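Local coordinates for endo-1,4-beta-xylanase I (Hypocrea jecorina, PDB 1XYN), which hydrolyses internal beta-1,4-xylosidic bonds in the main chain of xylan, a plant cell wall hemicellulose, releasing xylooligosaccharides and xylose, at residues 1-6 against 36-41; 5-10 against 158-163; 24-29 against 170-175. All coordinates share one frame; numbering follows the deposited sequence.

Interaction 1: residues 1-6 against 36-41; sequences ASINYD and VGVGWT
Ile-3 CD1 packs obliquely on the benzene part of the Trp-40 indole, 3.5 Å from Trp-40 CZ2. Its other branch, CG2, packs on Val-38 CB at 3.5 Å. With chi1 at -44°, CG2 is anti to the backbone N and the CG1 arm swings out towards the indole. Ala-1 CB adds a further apolar touch, on Trp-40 CD1 and NE1. Asn-4 and Thr-41 meet at about a right angle. Asn-4 OD1 accepts from Thr-41 N at 3.0 Å, and this donor is tilted 33° from the carbonyl plane of the amide. The backbones join in a classic beta bulge, in which Asn-4 and Tyr-5 both face Gly-39. Gly-39 O takes Asn-4 N at 3.0 Å and, weakly, Tyr-5 N at 3.2 Å. Gly-39 N returns a bond to Tyr-5 O at 2.9 Å. Beyond the bulge, Asp-6 pairs with Val-38, and its OD1 is hydrogen-bonded to Tyr-17. The N-terminal residues are thus fastened to the end of strand 34-40 by two kinds of force. Polar bonds hold Asn-4 and Tyr-5, while apolar contacts with the buried tryptophan hold Ala-1 and Ile-3.

Interaction 2: residues 5-10 against 158-163; sequences YDQNYQ and YQVVAV
Strands 5-10 and 158-163 belong to the same curved sheet of the family 11 beta-jelly roll, but they are not direct neighbours. Strand 34-40 runs between them, hydrogen-bonded to both. Their axes come within 7.8 Å and their N-to-C directions differ by 59°. The closest CA atoms are those of Gln-7 and Val-160, 7.0 Å apart. At this spacing the two strands meet through side chains that project from one face of the sheet: Tyr-5 and Gln-7 on one strand, Tyr-158 and Val-160 on the other.

The two tyrosine rings form an offset stack. Their centroids are 4.7 Å apart and their planes are inclined by 22°. Tyr-5 CE2 lies over one face of the Tyr-158 ring, towards its rim. In return, Tyr-158 CB sits over the face of the Tyr-5 ring in a CH-pi contact. The chi1 of Tyr-158, 74°, places CG between the backbone N and the carbonyl carbon, which brings the ring across Tyr-5.

Val-160 packs against Gln-7. Its CG2 touches Gln-7 CB, and the two side chains cross at about a right angle. The Gln-7 chain bends at chi2, and its amide plane lies only 10° from that of the Tyr-158 ring.

Tyr-158 probably binds substrate, as does Tyr-66, which its side chain touches. The stack thus places Tyr-5 directly against a probable substrate-binding residue. Trp-68 meets the Tyr-158 ring as well. Val-160 reaches the stack from the side: its CG1 methyl lies at the edge of the Tyr-5 ring, near the ring plane, 3.6 Å from Tyr-5 CD2.

Interaction 3: residues 24-29 against 170-175; sequences FSVNWN and GSASQS
Residues 24-29 and 170-175 are adjacent antiparallel strands in the second sheet of the family 11 beta-jelly roll. Phe-24, Val-26 and Trp-28 make hydrogen-bonded pairs with Gln-174, Ala-172 and Gly-170. In each pair both backbone N-H groups and both carbonyls are used, six bonds in all. The shortest are at the centre: Val-26 N to Ala-172 O and Ala-172 N to Val-26 O, each 2.8 Å. The bond from Gly-170 N to Trp-28 O is longer, 3.1 Å. Ser-25 and Asn-27 turn their backbone bonds to strand 14-19, while Ser-171 and Ser-173 turn theirs to strand 48-56. The carbonyls also receive CA-H groups, as in Ser-171 CA to Val-26 O at 3.1 Å.

The Gln-174 side chain runs beside Phe-24, but its NE2 is satisfied by Ser-53 O. Phe-24, Val-26, Trp-28 and Ala-172 face the other sheet, where Val-163 touches Phe-24, Trp-28 and Ala-172. On the opposite face, Ser-25 OG and Ser-173 OG stand 3.8 Å apart. Trp-28, with chi1 at 71°, folds back over Gly-170, whose CA lies over the face of the six-membered ring, 3.7 Å from its centroid.

How the interactions relate
From the N terminus, residues 1-6 first meet strand 34-40, so interaction 1 closes the shortest loop, of 29 residues. That loop contains strands 14-19 and 23-30. Interaction 2 leaves from the same first strand but closes across 147 residues, on strand 155-166. Interaction 3 starts within the loop of interaction 1 and ends on strand 168-177, which directly follows 155-166. It therefore crosses both of the others along the chain. Interactions 1 and 2 lie in one sheet, joined by Gly-37 O to Gln-7 N, 2.7 Å. Interaction 3 lies in the other sheet. The two sheets pack where Val-36 meets Val-26 and where Val-161 O approaches Phe-24 CE1 at 3.4 Å.

Interaction 1: residues 1-6 against 36-41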
# COMPACT_ATOMS: atom_id res chain seq x y z
N ALA A 1 -14.70 -25.62 12.37
CA ALA A 1 -14.45 -26.19 11.02
C ALA A 1 -13.14 -26.97 11.03
O ALA A 1 -13.15 -28.20 11.07
CB ALA A 1 -14.41 -25.08 9.96
N SER A 2 -12.04 -26.23 11.00
CA SER A 2 -10.67 -26.75 11.01
C SER A 2 -9.90 -25.72 10.21
O SER A 2 -10.25 -25.42 9.06
CB SER A 2 -10.51 -28.14 10.35
OG SER A 2 -10.50 -28.10 8.94
N ILE A 3 -8.90 -25.12 10.86
CA ILE A 3 -8.09 -24.11 10.21
C ILE A 3 -7.44 -24.73 8.98
O ILE A 3 -6.85 -25.80 9.06
CB ILE A 3 -6.98 -23.57 11.14
CG1 ILE A 3 -7.53 -23.30 12.54
CG2 ILE A 3 -6.38 -22.32 10.56
CD1 ILE A 3 -8.73 -22.38 12.59
N ASN A 4 -7.63 -24.08 7.83
CA ASN A 4 -7.05 -24.56 6.58
C ASN A 4 -6.42 -23.41 5.82
O ASN A 4 -6.14 -23.53 4.62
CB ASN A 4 -8.11 -25.27 5.73
CG ASN A 4 -9.14 -24.32 5.14
OD1 ASN A 4 -9.60 -23.39 5.80
ND2 ASN A 4 -9.52 -24.57 3.90
N TYR A 5 -6.23 -22.28 6.50
CA TYR A 5 -5.61 -21.12 5.87
C TYR A 5 -4.71 -20.36 6.83
O TYR A 5 -5.06 -20.11 7.98
CB TYR A 5 -6.65 -20.16 5.29
CG TYR A 5 -6.02 -19.10 4.41
CD1 TYR A 5 -5.62 -19.41 3.11
CD2 TYR A 5 -5.78 -17.81 4.88
CE1 TYR A 5 -5.01 -18.46 2.29
CE2 TYR A 5 -5.16 -16.85 4.07
CZ TYR A 5 -4.78 -17.19 2.78
OH TYR A 5 -4.17 -16.26 1.97
N ASP A 6 -3.53 -20.02 6.33
CA ASP A 6 -2.53 -19.30 7.11
C ASP A 6 -2.23 -17.96 6.44
O ASP A 6 -1.69 -17.90 5.33
CB ASP A 6 -1.26 -20.15 7.25
CG ASP A 6 -0.09 -19.39 7.84
OD1 ASP A 6 -0.30 -18.38 8.55
OD2 ASP A 6 1.07 -19.80 7.61
N VAL A 36 -0.78 -11.19 9.98
CA VAL A 36 -0.62 -12.63 10.17
C VAL A 36 -1.77 -13.19 11.00
O VAL A 36 -2.31 -12.50 11.86
CB VAL A 36 0.68 -13.00 10.92
CG1 VAL A 36 1.90 -12.59 10.11
CG2 VAL A 36 0.68 -12.37 12.30
N GLY A 37 -2.10 -14.45 10.77
CA GLY A 37 -3.16 -15.08 11.52
C GLY A 37 -3.58 -16.35 10.82
O GLY A 37 -3.04 -16.68 9.77
N VAL A 38 -4.55 -17.05 11.40
CA VAL A 38 -5.03 -18.31 10.82
C VAL A 38 -6.55 -18.34 10.72
O VAL A 38 -7.25 -17.66 11.46
CB VAL A 38 -4.53 -19.54 11.63
CG1 VAL A 38 -3.00 -19.54 11.69
CG2 VAL A 38 -5.12 -19.55 13.03
N GLY A 39 -7.06 -19.15 9.80
CA GLY A 39 -8.49 -19.23 9.63
C GLY A 39 -8.95 -20.18 8.54
O GLY A 39 -8.50 -21.33 8.49
N TRP A 40 -9.78 -19.69 7.63
CA TRP A 40 -10.33 -20.54 6.58
C TRP A 40 -10.24 -19.98 5.17
O TRP A 40 -10.30 -18.77 4.96
CB TRP A 40 -11.79 -20.87 6.94
CG TRP A 40 -11.93 -21.43 8.34
CD1 TRP A 40 -11.98 -22.75 8.70
CD2 TRP A 40 -11.94 -20.68 9.58
NE1 TRP A 40 -12.02 -22.86 10.08
CE2 TRP A 40 -11.99 -21.61 10.63
CE3 TRP A 40 -11.91 -19.31 9.88
CZ2 TRP A 40 -12.01 -21.21 11.98
CZ3 TRP A 40 -11.93 -18.92 11.22
CH2 TRP A 40 -11.97 -19.87 12.25
N THR A 41 -10.08 -20.88 4.21
CA THR A 41 -9.96 -20.53 2.80
C THR A 41 -11.21 -19.84 2.24
O THR A 41 -11.13 -19.03 1.30
CB THR A 41 -9.60 -21.79 1.96
OG1 THR A 41 -8.24 -22.17 2.23
CG2 THR A 41 -9.76 -21.55 0.46

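Interaction 2: residues 5-10 against 158-163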
# COMPACT_ATOMS: atom_id res chain seq x y z
N TYR A 5 -6.23 -22.28 6.50
CA TYR A 5 -5.61 -21.12 5.87
C TYR A 5 -4.71 -20.36 6.83
O TYR A 5 -5.06 -20.11 7.98
CB TYR A 5 -6.65 -20.16 5.29
CG TYR A 5 -6.02 -19.10 4.41
CD1 TYR A 5 -5.62 -19.41 3.11
CD2 TYR A 5 -5.78 -17.81 4.88
CE1 TYR A 5 -5.01 -18.46 2.29
CE2 TYR A 5 -5.16 -16.85 4.07
CZ TYR A 5 -4.78 -17.19 2.78
OH TYR A 5 -4.17 -16.26 1.97
N ASP A 6 -3.53 -20.02 6.33
CA ASP A 6 -2.53 -19.30 7.11
C ASP A 6 -2.23 -17.96 6.44
O ASP A 6 -1.69 -17.90 5.33
CB ASP A 6 -1.26 -20.15 7.25
CG ASP A 6 -0.09 -19.39 7.84
OD1 ASP A 6 -0.30 -18.38 8.55
OD2 ASP A 6 1.07 -19.80 7.61
N GLN A 7 -2.64 -16.90 7.12
CA GLN A 7 -2.42 -15.54 6.65
C GLN A 7 -1.02 -15.15 7.09
O GLN A 7 -0.75 -15.06 8.28
CB GLN A 7 -3.47 -14.60 7.26
CG GLN A 7 -3.24 -13.11 7.01
CD GLN A 7 -3.05 -12.76 5.54
OE1 GLN A 7 -2.40 -11.77 5.22
NE2 GLN A 7 -3.61 -13.58 4.65
N ASN A 8 -0.13 -14.96 6.13
CA ASN A 8 1.23 -14.57 6.45
C ASN A 8 1.74 -13.47 5.52
O ASN A 8 2.35 -13.74 4.48
CB ASN A 8 2.17 -15.77 6.41
CG ASN A 8 3.55 -15.44 6.95
OD1 ASN A 8 3.82 -14.30 7.36
ND2 ASN A 8 4.42 -16.44 6.98
N TYR A 9 1.50 -12.23 5.93
CA TYR A 9 1.90 -11.06 5.16
C TYR A 9 2.79 -10.19 6.03
O TYR A 9 2.51 -9.96 7.20
CB TYR A 9 0.65 -10.29 4.72
CG TYR A 9 0.92 -9.01 3.97
CD1 TYR A 9 1.10 -9.02 2.59
CD2 TYR A 9 0.97 -7.79 4.64
CE1 TYR A 9 1.34 -7.84 1.89
CE2 TYR A 9 1.21 -6.60 3.95
CZ TYR A 9 1.39 -6.64 2.57
OH TYR A 9 1.64 -5.47 1.88
N GLN A 10 3.89 -9.72 5.45
CA GLN A 10 4.83 -8.86 6.16
C GLN A 10 5.77 -8.19 5.17
O GLN A 10 6.13 -8.79 4.16
CB GLN A 10 5.58 -9.62 7.26
CG GLN A 10 5.97 -11.04 6.92
CD GLN A 10 6.63 -11.75 8.09
OE1 GLN A 10 7.71 -11.36 8.54
NE2 GLN A 10 5.98 -12.79 8.61
N TYR A 158 -11.14 -15.72 1.71
CA TYR A 158 -10.61 -16.14 3.01
C TYR A 158 -11.06 -15.29 4.20
O TYR A 158 -11.45 -14.12 4.05
CB TYR A 158 -9.09 -16.33 2.96
CG TYR A 158 -8.25 -15.08 2.92
CD1 TYR A 158 -7.93 -14.39 4.09
CD2 TYR A 158 -7.69 -14.63 1.71
CE1 TYR A 158 -7.09 -13.29 4.07
CE2 TYR A 158 -6.84 -13.53 1.69
CZ TYR A 158 -6.54 -12.86 2.87
OH TYR A 158 -5.70 -11.76 2.86
N GLN A 159 -11.03 -15.90 5.38
CA GLN A 159 -11.47 -15.25 6.61
C GLN A 159 -10.60 -15.76 7.74
O GLN A 159 -10.67 -16.94 8.10
CB GLN A 159 -12.94 -15.59 6.84
CG GLN A 159 -13.57 -15.02 8.09
CD GLN A 159 -15.02 -15.48 8.23
OE1 GLN A 159 -15.31 -16.50 8.87
NE2 GLN A 159 -15.94 -14.75 7.61
N VAL A 160 -9.80 -14.88 8.32
CA VAL A 160 -8.90 -15.26 9.40
C VAL A 160 -9.03 -14.35 10.60
O VAL A 160 -9.77 -13.38 10.57
CB VAL A 160 -7.40 -15.20 8.94
CG1 VAL A 160 -7.11 -16.25 7.86
CG2 VAL A 160 -7.06 -13.81 8.43
N VAL A 161 -8.38 -14.74 11.69
CA VAL A 161 -8.31 -13.95 12.91
C VAL A 161 -6.87 -13.48 12.77
O VAL A 161 -5.95 -14.30 12.77
CB VAL A 161 -8.44 -14.82 14.16
CG1 VAL A 161 -8.08 -14.02 15.40
CG2 VAL A 161 -9.85 -15.36 14.27
N ALA A 162 -6.67 -12.18 12.58
CA ALA A 162 -5.33 -11.66 12.38
C ALA A 162 -4.88 -10.53 13.30
O ALA A 162 -5.68 -9.84 13.93
CB ALA A 162 -5.16 -11.24 10.92
N VAL A 163 -3.56 -10.39 13.40
CA VAL A 163 -2.93 -9.34 14.19
C VAL A 163 -2.21 -8.53 13.13
O VAL A 163 -1.59 -9.10 12.22
CB VAL A 163 -1.91 -9.91 15.20
CG1 VAL A 163 -1.08 -8.78 15.79
CG2 VAL A 163 -2.62 -10.65 16.32

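Interaction 3: residues 24-29 against 170-175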
# COMPACT_ATOMS: atom_id res chain seq x y z
N PHE A 24 -2.14 -19.25 16.63
CA PHE A 24 -0.88 -18.65 16.20
C PHE A 24 -0.26 -17.80 17.29
O PHE A 24 -0.90 -17.43 18.28
CB PHE A 24 -1.08 -17.81 14.93
CG PHE A 24 -1.90 -16.57 15.15
CD1 PHE A 24 -3.29 -16.63 15.15
CD2 PHE A 24 -1.27 -15.34 15.36
CE1 PHE A 24 -4.05 -15.49 15.38
CE2 PHE A 24 -2.03 -14.20 15.58
CZ PHE A 24 -3.42 -14.27 15.59
N SER A 25 1.00 -17.46 17.05
CA SER A 25 1.79 -16.67 17.96
C SER A 25 2.59 -15.68 17.13
O SER A 25 2.94 -15.97 15.99
CB SER A 25 2.72 -17.60 18.74
OG SER A 25 3.51 -16.90 19.68
N VAL A 26 2.78 -14.48 17.66
CA VAL A 26 3.56 -13.45 16.98
C VAL A 26 4.24 -12.52 17.96
O VAL A 26 3.70 -12.20 19.01
CB VAL A 26 2.73 -12.56 16.02
CG1 VAL A 26 3.11 -12.86 14.59
CG2 VAL A 26 1.24 -12.71 16.26
N ASN A 27 5.48 -12.19 17.63
CA ASN A 27 6.31 -11.26 18.39
C ASN A 27 6.80 -10.35 17.29
O ASN A 27 7.22 -10.83 16.24
CB ASN A 27 7.50 -11.97 19.03
CG ASN A 27 7.13 -12.66 20.32
OD1 ASN A 27 6.92 -12.01 21.34
ND2 ASN A 27 7.05 -13.99 20.29
N TRP A 28 6.75 -9.04 17.51
CA TRP A 28 7.19 -8.13 16.47
C TRP A 28 7.88 -6.89 17.02
O TRP A 28 7.74 -6.56 18.20
CB TRP A 28 6.01 -7.73 15.55
CG TRP A 28 4.97 -6.82 16.18
CD1 TRP A 28 4.97 -5.45 16.17
CD2 TRP A 28 3.80 -7.21 16.94
NE1 TRP A 28 3.89 -4.97 16.88
CE2 TRP A 28 3.16 -6.02 17.36
CE3 TRP A 28 3.24 -8.44 17.30
CZ2 TRP A 28 1.99 -6.03 18.13
CZ3 TRP A 28 2.08 -8.45 18.06
CH2 TRP A 28 1.47 -7.25 18.47
N ASN A 29 8.65 -6.24 16.15
CA ASN A 29 9.38 -5.01 16.44
C ASN A 29 9.71 -4.46 15.05
O ASN A 29 10.82 -4.62 14.54
CB ASN A 29 10.65 -5.29 17.24
CG ASN A 29 11.30 -4.02 17.77
OD1 ASN A 29 10.79 -2.92 17.55
ND2 ASN A 29 12.42 -4.17 18.46
N GLY A 170 5.42 -5.62 20.09
CA GLY A 170 4.33 -6.22 20.82
C GLY A 170 4.36 -7.72 20.61
O GLY A 170 5.25 -8.23 19.93
N SER A 171 3.38 -8.41 21.17
CA SER A 171 3.28 -9.86 21.03
C SER A 171 1.83 -10.31 21.19
O SER A 171 1.01 -9.60 21.78
CB SER A 171 4.17 -10.56 22.06
OG SER A 171 3.76 -10.28 23.38
N ALA A 172 1.52 -11.49 20.67
CA ALA A 172 0.17 -12.05 20.72
C ALA A 172 0.17 -13.57 20.58
O ALA A 172 0.91 -14.13 19.76
CB ALA A 172 -0.70 -11.42 19.63
N SER A 173 -0.63 -14.24 21.40
CA SER A 173 -0.78 -15.69 21.37
C SER A 173 -2.27 -15.90 21.38
O SER A 173 -2.93 -15.69 22.40
CB SER A 173 -0.14 -16.35 22.60
OG SER A 173 1.26 -16.15 22.62
N GLN A 174 -2.81 -16.28 20.23
CA GLN A 174 -4.24 -16.46 20.07
C GLN A 174 -4.68 -17.85 19.63
O GLN A 174 -4.03 -18.49 18.82
CB GLN A 174 -4.77 -15.42 19.07
CG GLN A 174 -4.75 -13.97 19.57
CD GLN A 174 -5.83 -13.70 20.60
OE1 GLN A 174 -6.97 -14.11 20.44
NE2 GLN A 174 -5.47 -13.00 21.67
N SER A 175 -5.82 -18.28 20.16
CA SER A 175 -6.44 -19.56 19.84
C SER A 175 -7.60 -19.21 18.91
O SER A 175 -8.39 -18.33 19.23
CB SER A 175 -6.97 -20.22 21.11
OG SER A 175 -6.00 -20.21 22.15